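Local coordinates for protein 4-hydroxy-tetrahydrodipicolinate synthase (Aquifex aeolicus, PDB 2EHH) that probably catalyses the condensation of pyruvate with aspartate-beta-semialdehyde to 4-hydroxy-tetrahydrodipicolinate, a step of lysine biosynthesis, at residues A[47-52]-A[267-272]; A[58-63]-A[92-97]; A[102-107]-A[115-120]. All coordinates share one frame; numbering follows the deposited sequence.

Contact 1 of 3, residues A[47-52]-A[267-272]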
loop_
_atom_site.group_PDB
_atom_site.type_symbol
_atom_site.label_atom_id
_atom_site.label_comp_id
_atom_site.label_asym_id
_atom_site.label_seq_id
_atom_site.Cartn_x
_atom_site.Cartn_y
_atom_site.Cartn_z
ATOM N N SER A 47 7.111 -21.675 14.543
ATOM C CA SER A 47 7.580 -21.231 15.851
ATOM C C SER A 47 6.520 -20.488 16.672
ATOM O O SER A 47 6.536 -20.553 17.900
ATOM C CB SER A 47 8.833 -20.355 15.714
ATOM O OG SER A 47 8.553 -19.159 15.019
ATOM N N PRO A 48 5.591 -19.767 16.014
ATOM C CA PRO A 48 4.569 -19.053 16.788
ATOM C C PRO A 48 3.766 -19.966 17.711
ATOM O O PRO A 48 3.365 -19.554 18.795
ATOM C CB PRO A 48 3.691 -18.429 15.707
ATOM C CG PRO A 48 4.671 -18.145 14.613
ATOM C CD PRO A 48 5.493 -19.419 14.584
ATOM N N THR A 49 3.531 -21.203 17.277
ATOM C CA THR A 49 2.758 -22.145 18.076
ATOM C C THR A 49 3.595 -23.167 18.848
ATOM O O THR A 49 3.048 -24.082 19.466
ATOM C CB THR A 49 1.715 -22.890 17.208
ATOM O OG1 THR A 49 2.371 -23.569 16.131
ATOM C CG2 THR A 49 0.708 -21.902 16.628
ATOM N N LEU A 50 4.918 -23.021 18.804
ATOM C CA LEU A 50 5.800 -23.922 19.543
ATOM C C LEU A 50 6.041 -23.294 20.905
ATOM O O LEU A 50 6.238 -22.086 21.005
ATOM C CB LEU A 50 7.149 -24.089 18.838
ATOM C CG LEU A 50 7.205 -24.831 17.505
ATOM C CD1 LEU A 50 8.636 -24.790 16.963
ATOM C CD2 LEU A 50 6.740 -26.265 17.695
ATOM N N THR A 51 6.025 -24.105 21.955
ATOM C CA THR A 51 6.267 -23.572 23.286
ATOM C C THR A 51 7.752 -23.261 23.391
ATOM O O THR A 51 8.563 -23.841 22.673
ATOM C CB THR A 51 5.908 -24.586 24.380
ATOM O OG1 THR A 51 6.896 -25.621 24.410
ATOM C CG2 THR A 51 4.547 -25.205 24.103
ATOM N N PHE A 52 8.096 -22.339 24.283
ATOM C CA PHE A 52 9.483 -21.946 24.497
ATOM C C PHE A 52 10.354 -23.182 24.718
ATOM O O PHE A 52 11.498 -23.240 24.260
ATOM C CB PHE A 52 9.572 -21.022 25.713
ATOM C CG PHE A 52 10.976 -20.724 26.149
ATOM C CD1 PHE A 52 11.749 -19.784 25.475
ATOM C CD2 PHE A 52 11.533 -21.404 27.229
ATOM C CE1 PHE A 52 13.061 -19.526 25.873
ATOM C CE2 PHE A 52 12.839 -21.156 27.633
ATOM C CZ PHE A 52 13.606 -20.215 26.953
ATOM N N ARG A 267 -0.916 -26.581 13.908
ATOM C CA ARG A 267 -1.415 -26.115 15.190
ATOM C C ARG A 267 -2.157 -24.818 14.926
ATOM O O ARG A 267 -1.630 -23.928 14.260
ATOM C CB ARG A 267 -0.276 -25.871 16.175
ATOM C CG ARG A 267 0.255 -27.149 16.813
ATOM C CD ARG A 267 1.345 -26.846 17.818
ATOM N NE ARG A 267 1.847 -28.061 18.451
ATOM C CZ ARG A 267 2.794 -28.082 19.383
ATOM N NH1 ARG A 267 3.350 -26.948 19.798
ATOM N NH2 ARG A 267 3.179 -29.239 19.907
ATOM N N LEU A 268 -3.387 -24.724 15.426
ATOM C CA LEU A 268 -4.188 -23.520 15.247
ATOM C C LEU A 268 -3.370 -22.336 15.748
ATOM O O LEU A 268 -2.598 -22.471 16.700
ATOM C CB LEU A 268 -5.504 -23.644 16.017
ATOM C CG LEU A 268 -6.727 -24.176 15.258
ATOM C CD1 LEU A 268 -6.306 -25.157 14.184
ATOM C CD2 LEU A 268 -7.693 -24.824 16.246
ATOM N N PRO A 269 -3.579 -21.142 15.166
ATOM C CA PRO A 269 -4.502 -20.808 14.076
ATOM C C PRO A 269 -4.258 -21.347 12.663
ATOM O O PRO A 269 -5.022 -21.028 11.754
ATOM C CB PRO A 269 -4.508 -19.283 14.105
ATOM C CG PRO A 269 -3.087 -18.977 14.427
ATOM C CD PRO A 269 -2.798 -19.957 15.560
ATOM N N LEU A 270 -3.205 -22.137 12.450
ATOM C CA LEU A 270 -2.977 -22.672 11.109
ATOM C C LEU A 270 -3.905 -23.865 10.877
ATOM O O LEU A 270 -4.212 -24.613 11.803
ATOM C CB LEU A 270 -1.509 -23.071 10.911
ATOM C CG LEU A 270 -0.512 -21.903 10.924
ATOM C CD1 LEU A 270 0.846 -22.382 10.418
ATOM C CD2 LEU A 270 -1.016 -20.772 10.037
ATOM N N THR A 271 -4.351 -24.030 9.637
ATOM C CA THR A 271 -5.285 -25.093 9.282
ATOM C C THR A 271 -4.933 -25.756 7.962
ATOM O O THR A 271 -4.123 -25.238 7.194
ATOM C CB THR A 271 -6.707 -24.526 9.138
ATOM O OG1 THR A 271 -6.685 -23.436 8.205
ATOM C CG2 THR A 271 -7.226 -24.024 10.478
ATOM N N GLU A 272 -5.562 -26.898 7.695
ATOM C CA GLU A 272 -5.328 -27.613 6.448
ATOM C C GLU A 272 -5.829 -26.744 5.299
ATOM O O GLU A 272 -6.664 -25.854 5.495
ATOM C CB GLU A 272 -6.072 -28.955 6.434
ATOM C CG GLU A 272 -5.822 -29.825 7.658
ATOM C CD GLU A 272 -6.395 -31.229 7.522
ATOM O OE1 GLU A 272 -7.388 -31.416 6.781
ATOM O OE2 GLU A 272 -5.858 -32.146 8.176
HETATM O O HOH W 1 1.045 -23.382 13.692
#

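Contact 2 of 3, residues A[58-63]-A[92-97]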
loop_
_atom_site.group_PDB
_atom_site.type_symbol
_atom_site.label_atom_id
_atom_site.label_comp_id
_atom_site.label_asym_id
_atom_site.label_seq_id
_atom_site.Cartn_x
_atom_site.Cartn_y
_atom_site.Cartn_z
ATOM N N VAL A 58 13.841 -28.702 20.184
ATOM C CA VAL A 58 14.032 -28.912 18.752
ATOM C C VAL A 58 15.424 -28.469 18.317
ATOM O O VAL A 58 16.081 -29.151 17.530
ATOM C CB VAL A 58 12.965 -28.153 17.928
ATOM C CG1 VAL A 58 13.382 -28.069 16.464
ATOM C CG2 VAL A 58 11.628 -28.875 18.043
ATOM N N ILE A 59 15.871 -27.326 18.827
ATOM C CA ILE A 59 17.189 -26.817 18.482
ATOM C C ILE A 59 18.255 -27.798 18.974
ATOM O O ILE A 59 19.137 -28.213 18.221
ATOM C CB ILE A 59 17.431 -25.431 19.118
ATOM C CG1 ILE A 59 16.448 -24.412 18.527
ATOM C CG2 ILE A 59 18.868 -24.977 18.865
ATOM C CD1 ILE A 59 16.435 -23.068 19.255
ATOM N N GLU A 60 18.160 -28.176 20.241
ATOM C CA GLU A 60 19.111 -29.108 20.831
ATOM C C GLU A 60 19.116 -30.427 20.055
ATOM O O GLU A 60 20.174 -30.999 19.779
ATOM C CB GLU A 60 18.746 -29.332 22.296
ATOM C CG GLU A 60 19.639 -30.293 23.039
ATOM C CD GLU A 60 19.354 -30.294 24.527
ATOM O OE1 GLU A 60 18.170 -30.437 24.905
ATOM O OE2 GLU A 60 20.312 -30.153 25.315
ATOM N N PHE A 61 17.928 -30.894 19.684
ATOM C CA PHE A 61 17.780 -32.137 18.929
ATOM C C PHE A 61 18.410 -32.050 17.534
ATOM O O PHE A 61 19.108 -32.965 17.094
ATOM C CB PHE A 61 16.296 -32.483 18.782
ATOM C CG PHE A 61 16.034 -33.694 17.931
ATOM C CD1 PHE A 61 16.188 -34.974 18.453
ATOM C CD2 PHE A 61 15.649 -33.558 16.602
ATOM C CE1 PHE A 61 15.959 -36.100 17.663
ATOM C CE2 PHE A 61 15.419 -34.677 15.805
ATOM C CZ PHE A 61 15.573 -35.949 16.336
ATOM N N ALA A 62 18.145 -30.951 16.834
ATOM C CA ALA A 62 18.676 -30.762 15.488
ATOM C C ALA A 62 20.199 -30.733 15.492
ATOM O O ALA A 62 20.835 -31.323 14.624
ATOM C CB ALA A 62 18.132 -29.468 14.882
ATOM N N VAL A 63 20.781 -30.039 16.465
ATOM C CA VAL A 63 22.231 -29.953 16.556
ATOM C C VAL A 63 22.824 -31.345 16.749
ATOM O O VAL A 63 23.791 -31.715 16.079
ATOM C CB VAL A 63 22.665 -29.029 17.722
ATOM C CG1 VAL A 63 24.174 -29.126 17.946
ATOM C CG2 VAL A 63 22.279 -27.590 17.408
ATOM N N LYS A 92 23.277 -20.979 21.517
ATOM C CA LYS A 92 24.727 -20.900 21.648
ATOM C C LYS A 92 25.177 -22.090 22.496
ATOM O O LYS A 92 26.066 -22.854 22.112
ATOM C CB LYS A 92 25.084 -19.580 22.339
ATOM C CG LYS A 92 26.463 -19.497 22.971
ATOM C CD LYS A 92 27.557 -19.356 21.945
ATOM C CE LYS A 92 28.883 -19.025 22.621
ATOM N NZ LYS A 92 29.992 -18.966 21.625
ATOM N N GLU A 93 24.524 -22.245 23.641
ATOM C CA GLU A 93 24.817 -23.317 24.585
ATOM C C GLU A 93 24.784 -24.726 24.011
ATOM O O GLU A 93 25.668 -25.535 24.304
ATOM C CB GLU A 93 23.839 -23.248 25.757
ATOM C CG GLU A 93 24.129 -22.143 26.744
ATOM C CD GLU A 93 25.405 -22.399 27.516
ATOM O OE1 GLU A 93 25.521 -23.488 28.119
ATOM O OE2 GLU A 93 26.291 -21.516 27.520
ATOM N N VAL A 94 23.773 -25.030 23.203
ATOM C CA VAL A 94 23.653 -26.372 22.649
ATOM C C VAL A 94 24.386 -26.635 21.335
ATOM O O VAL A 94 24.219 -27.696 20.737
ATOM C CB VAL A 94 22.166 -26.783 22.491
ATOM C CG1 VAL A 94 21.467 -26.714 23.842
ATOM C CG2 VAL A 94 21.473 -25.890 21.481
ATOM N N GLY A 95 25.184 -25.672 20.879
ATOM C CA GLY A 95 25.958 -25.884 19.664
ATOM C C GLY A 95 25.424 -25.446 18.313
ATOM O O GLY A 95 25.942 -25.882 17.281
ATOM N N ALA A 96 24.406 -24.595 18.290
ATOM C CA ALA A 96 23.875 -24.131 17.012
ATOM C C ALA A 96 24.947 -23.294 16.308
ATOM O O ALA A 96 25.701 -22.573 16.959
ATOM C CB ALA A 96 22.613 -23.294 17.241
ATOM N N ASP A 97 25.013 -23.388 14.981
ATOM C CA ASP A 97 25.998 -22.632 14.213
ATOM C C ASP A 97 25.634 -21.161 14.053
ATOM O O ASP A 97 26.503 -20.316 13.829
ATOM C CB ASP A 97 26.182 -23.259 12.834
ATOM C CG ASP A 97 26.608 -24.706 12.915
ATOM O OD1 ASP A 97 25.758 -25.596 12.693
ATOM O OD2 ASP A 97 27.793 -24.949 13.216
#

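Contact 3 of 3, residues A[102-107]-A[115-120]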
loop_
_atom_site.group_PDB
_atom_site.type_symbol
_atom_site.label_atom_id
_atom_site.label_comp_id
_atom_site.label_asym_id
_atom_site.label_seq_id
_atom_site.Cartn_x
_atom_site.Cartn_y
_atom_site.Cartn_z
ATOM N N VAL A 102 14.348 -12.637 14.108
ATOM C CA VAL A 102 13.390 -11.854 13.342
ATOM C C VAL A 102 13.233 -10.439 13.885
ATOM O O VAL A 102 13.408 -10.189 15.084
ATOM C CB VAL A 102 11.998 -12.553 13.318
ATOM C CG1 VAL A 102 11.356 -12.491 14.705
ATOM C CG2 VAL A 102 11.096 -11.904 12.272
ATOM N N VAL A 103 12.943 -9.502 12.990
ATOM C CA VAL A 103 12.707 -8.125 13.395
ATOM C C VAL A 103 11.408 -8.228 14.191
ATOM O O VAL A 103 10.461 -8.862 13.740
ATOM C CB VAL A 103 12.468 -7.208 12.167
ATOM C CG1 VAL A 103 11.907 -5.862 12.612
ATOM C CG2 VAL A 103 13.767 -7.016 11.399
ATOM N N PRO A 104 11.353 -7.624 15.385
ATOM C CA PRO A 104 10.146 -7.672 16.215
ATOM C C PRO A 104 8.848 -7.385 15.465
ATOM O O PRO A 104 8.706 -6.348 14.808
ATOM C CB PRO A 104 10.435 -6.634 17.283
ATOM C CG PRO A 104 11.909 -6.834 17.515
ATOM C CD PRO A 104 12.450 -6.938 16.095
ATOM N N TYR A 105 7.903 -8.311 15.579
ATOM C CA TYR A 105 6.601 -8.176 14.935
ATOM C C TYR A 105 5.557 -7.609 15.896
ATOM O O TYR A 105 5.721 -7.675 17.115
ATOM C CB TYR A 105 6.114 -9.541 14.440
ATOM C CG TYR A 105 6.256 -10.635 15.477
ATOM C CD1 TYR A 105 7.329 -11.524 15.432
ATOM C CD2 TYR A 105 5.357 -10.739 16.542
ATOM C CE1 TYR A 105 7.510 -12.480 16.417
ATOM C CE2 TYR A 105 5.532 -11.699 17.538
ATOM C CZ TYR A 105 6.614 -12.560 17.461
ATOM O OH TYR A 105 6.830 -13.501 18.425
ATOM N N TYR A 106 4.496 -7.039 15.329
ATOM C CA TYR A 106 3.367 -6.511 16.088
ATOM C C TYR A 106 3.528 -5.249 16.942
ATOM O O TYR A 106 2.686 -4.349 16.848
ATOM C CB TYR A 106 2.788 -7.630 16.955
ATOM C CG TYR A 106 1.518 -7.259 17.685
ATOM C CD1 TYR A 106 0.297 -7.194 17.015
ATOM C CD2 TYR A 106 1.535 -6.985 19.048
ATOM C CE1 TYR A 106 -0.881 -6.871 17.688
ATOM C CE2 TYR A 106 0.361 -6.660 19.734
ATOM C CZ TYR A 106 -0.842 -6.609 19.046
ATOM O OH TYR A 106 -2.004 -6.322 19.724
ATOM N N ASN A 107 4.560 -5.167 17.786
ATOM C CA ASN A 107 4.703 -3.964 18.609
ATOM C C ASN A 107 5.395 -2.783 17.924
ATOM O O ASN A 107 5.524 -1.708 18.504
ATOM C CB ASN A 107 5.356 -4.269 19.973
ATOM C CG ASN A 107 6.663 -5.033 19.870
ATOM O OD1 ASN A 107 7.205 -5.251 18.787
ATOM N ND2 ASN A 107 7.182 -5.445 21.025
ATOM N N TYR A 115 17.468 -1.175 16.938
ATOM C CA TYR A 115 18.913 -1.165 17.161
ATOM C C TYR A 115 19.231 -1.780 18.523
ATOM O O TYR A 115 20.036 -2.709 18.629
ATOM C CB TYR A 115 19.444 0.272 17.114
ATOM C CG TYR A 115 20.864 0.424 17.614
ATOM C CD1 TYR A 115 21.946 -0.067 16.881
ATOM C CD2 TYR A 115 21.126 1.056 18.828
ATOM C CE1 TYR A 115 23.257 0.074 17.348
ATOM C CE2 TYR A 115 22.429 1.203 19.304
ATOM C CZ TYR A 115 23.489 0.712 18.560
ATOM O OH TYR A 115 24.776 0.879 19.023
ATOM N N GLU A 116 18.592 -1.270 19.569
ATOM C CA GLU A 116 18.847 -1.793 20.910
ATOM C C GLU A 116 18.476 -3.266 21.050
ATOM O O GLU A 116 19.118 -4.003 21.797
ATOM C CB GLU A 116 18.117 -0.948 21.959
ATOM C CG GLU A 116 18.629 0.481 22.011
ATOM C CD GLU A 116 18.132 1.252 23.216
ATOM O OE1 GLU A 116 18.295 2.492 23.229
ATOM O OE2 GLU A 116 17.589 0.623 24.150
ATOM N N HIS A 117 17.453 -3.700 20.320
ATOM C CA HIS A 117 17.024 -5.096 20.361
ATOM C C HIS A 117 18.145 -6.016 19.874
ATOM O O HIS A 117 18.627 -6.884 20.607
ATOM C CB HIS A 117 15.786 -5.287 19.474
ATOM C CG HIS A 117 15.306 -6.702 19.385
ATOM N ND1 HIS A 117 14.645 -7.336 20.419
ATOM C CD2 HIS A 117 15.369 -7.603 18.375
ATOM C CE1 HIS A 117 14.319 -8.561 20.046
ATOM N NE2 HIS A 117 14.749 -8.748 18.808
ATOM N N PHE A 118 18.560 -5.813 18.632
ATOM C CA PHE A 118 19.603 -6.631 18.037
ATOM C C PHE A 118 20.953 -6.448 18.712
ATOM O O PHE A 118 21.716 -7.404 18.848
ATOM C CB PHE A 118 19.704 -6.332 16.541
ATOM C CG PHE A 118 18.570 -6.908 15.738
ATOM C CD1 PHE A 118 18.552 -8.261 15.407
ATOM C CD2 PHE A 118 17.502 -6.109 15.345
ATOM C CE1 PHE A 118 17.482 -8.815 14.699
ATOM C CE2 PHE A 118 16.426 -6.650 14.635
ATOM C CZ PHE A 118 16.417 -8.006 14.312
ATOM N N LYS A 119 21.242 -5.225 19.138
ATOM C CA LYS A 119 22.506 -4.943 19.808
ATOM C C LYS A 119 22.557 -5.727 21.119
ATOM O O LYS A 119 23.549 -6.391 21.424
ATOM C CB LYS A 119 22.627 -3.446 20.091
ATOM C CG LYS A 119 23.985 -3.007 20.615
ATOM C CD LYS A 119 23.953 -1.541 21.027
ATOM C CE LYS A 119 25.354 -0.973 21.219
ATOM N NZ LYS A 119 26.141 -1.718 22.239
ATOM N N THR A 120 21.474 -5.654 21.886
ATOM C CA THR A 120 21.394 -6.354 23.165
ATOM C C THR A 120 21.633 -7.851 23.007
ATOM O O THR A 120 22.444 -8.439 23.727
ATOM C CB THR A 120 20.028 -6.104 23.841
ATOM O OG1 THR A 120 19.902 -4.707 24.129
ATOM C CG2 THR A 120 19.909 -6.896 25.150
HETATM O O HOH W 2 13.588 -10.968 17.640
#

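Contact 1 of 3, residues A[47-52]-A[267-272]
Thr49 and Arg267 lie alongside each other, their side chains running in opposite directions, and this pair makes the close part of the contact. CB of Arg267 rests 3.5 Å from OG1 of Thr49, and the extended chain runs on past Thr49 and brings the guanidinium edge-on to its carbonyl. There NH1 gives a hydrogen bond of 2.9 Å to O of Thr49. The oxygen lies almost in the guanidinium plane, the N-H...O angle is 149°, and the donor is tilted 29° from the carbonyl plane. A long, flat cation suits this place because its methylenes pack on the threonine while its end reaches a main-chain acceptor. The methyl CG2 of Thr49 turns the other way, to 3.4 Å from O of Leu268 and 4.1 Å from CD of Pro269, the residue that follows a cis peptide bond. In the (beta/alpha)8 barrel of this family, residues 47-52 belong to the loop between strand 37-40 and helix 52-66, while 267-272 lie in the C-terminal region between helices 250-258 and 275-287. A water bridges the two segments, bonded to OG1 of Thr49 and donating to O of Arg267, each at 2.8 Å; OG1 is also bonded to Glu46 O. Thr51, whose side chain caps helix 52-66, packs only loosely on Arg267, on the exposed side. Glu54 of that helix draws the two together, forming a salt bridge with NH1 and accepting a hydrogen bond from Thr51 N. The Leu268 side chain points away from residues 47-52 and packs on Thr81 of the second subunit.

Contact 2 of 3, residues A[58-63]-A[92-97]
Val63 stands with CG1 anti to the backbone N (chi1 171°), which aims this methyl at the C-terminal end of helix 81-93 and leaves CG2 beside the N, facing Ala96. CG1 comes to 3.1 Å from O of Val94, a close approach of a methyl to a carbonyl, while CG2 lies 3.8 Å from Ala96 N and 4.3 Å from Ala96 CB. Val94 meets it with a chi1 of -58°, putting CG2 between its own backbone N and carbonyl carbon and CG1 beside the N. The two methyls are thereby shared out: CG2 presses on CG2 of Ile59 at 3.8 Å, crossing that side chain at about a right angle, whereas CG1 touches CB, CG and OE2 of Glu60, the last at 3.9 Å. Glu60, its chain extended, serves both sides of the boundary, since its methylenes join the apolar patch and OE2 also makes a long, weak ion pair with Lys64. Short beta-branched residues suit this place because a valine offers two stiff methyls at short range and needs no long flexible chain. Ala96, smaller still, lets the backbone pass close to Val63. The two segments meet by van der Waals packing, with no hydrogen bond between them. Gly95, with phi at 94°, could hardly be another residue: a CB would be jammed against the preceding carbonyl and would also come about 3.1 Å from CG1 of Val63. Ile59 and Val63 also touch strand 71-75 behind them, and Asp97 bonds to Val72 there. Gly95 is the C-prime residue of a Schellman motif, Ala96 N bonding to Ala91 O and Gly95 N to Lys92 O, which ends helix 81-93 against helix 52-66 in the outer helical layer of the barrel.

Contact 3 of 3, residues A[102-107]-A[115-120]
Pro104 points its CG at the face of the His117 ring, 3.6 Å from the centroid and only 11° off the ring normal, a CH-pi contact. Setting CG of His117 anti to the helix backbone N (chi1 177°) throws the imidazole out from helix 111-124 to meet the proline. Its edge is used too: water 2 lies in the imidazole plane, 2.8 Å from NE2. The same water donates to O of Val102 at 2.7 Å, while ND1 is held by Thr81 OG1, so both nitrogens of this buried ring have partners. Phe118 meets Val103 with its edge, CZ 3.8 Å from Val103 CA, while one of its faces takes His117 CD2, 3.9 Å above the ring centre. Replacing His117 by an alanine would probably strip Pro104 of its aromatic partner and leave water 2 with only its Val102 partner among these residues, and the Thr81 hydroxyl without its imidazole mate. The contact joins the loop after strand 98-102 to helix 111-124 of the TIM barrel; that loop carries Tyr106, which probably joins, as in relatives, the proton relay of the second subunit with Thr43 and Tyr132 there.

In the fold
Contact 3 is buried, contact 1 partly so, and contact 2 lies at the surface. Helix 52-66 is common to contacts 1 and 2: residues 47-52 run into its start, and 58-63 pack along its middle. Contact 3 belongs to a later helix, 111-124, and the loop before it. Their chemistry follows place. In contact 1 charge and a bridging water tie a barrel loop to the C-terminal region; contact 2 is almost wholly methyl packing between helix 52-66 and the turn that ends helix 81-93; contact 3 combines aromatic rings, a proline and water. Contacts 1 and 3 both touch the second subunit, Pro269 meeting Asn107 across that interface, whereas contact 2 touches no other chain.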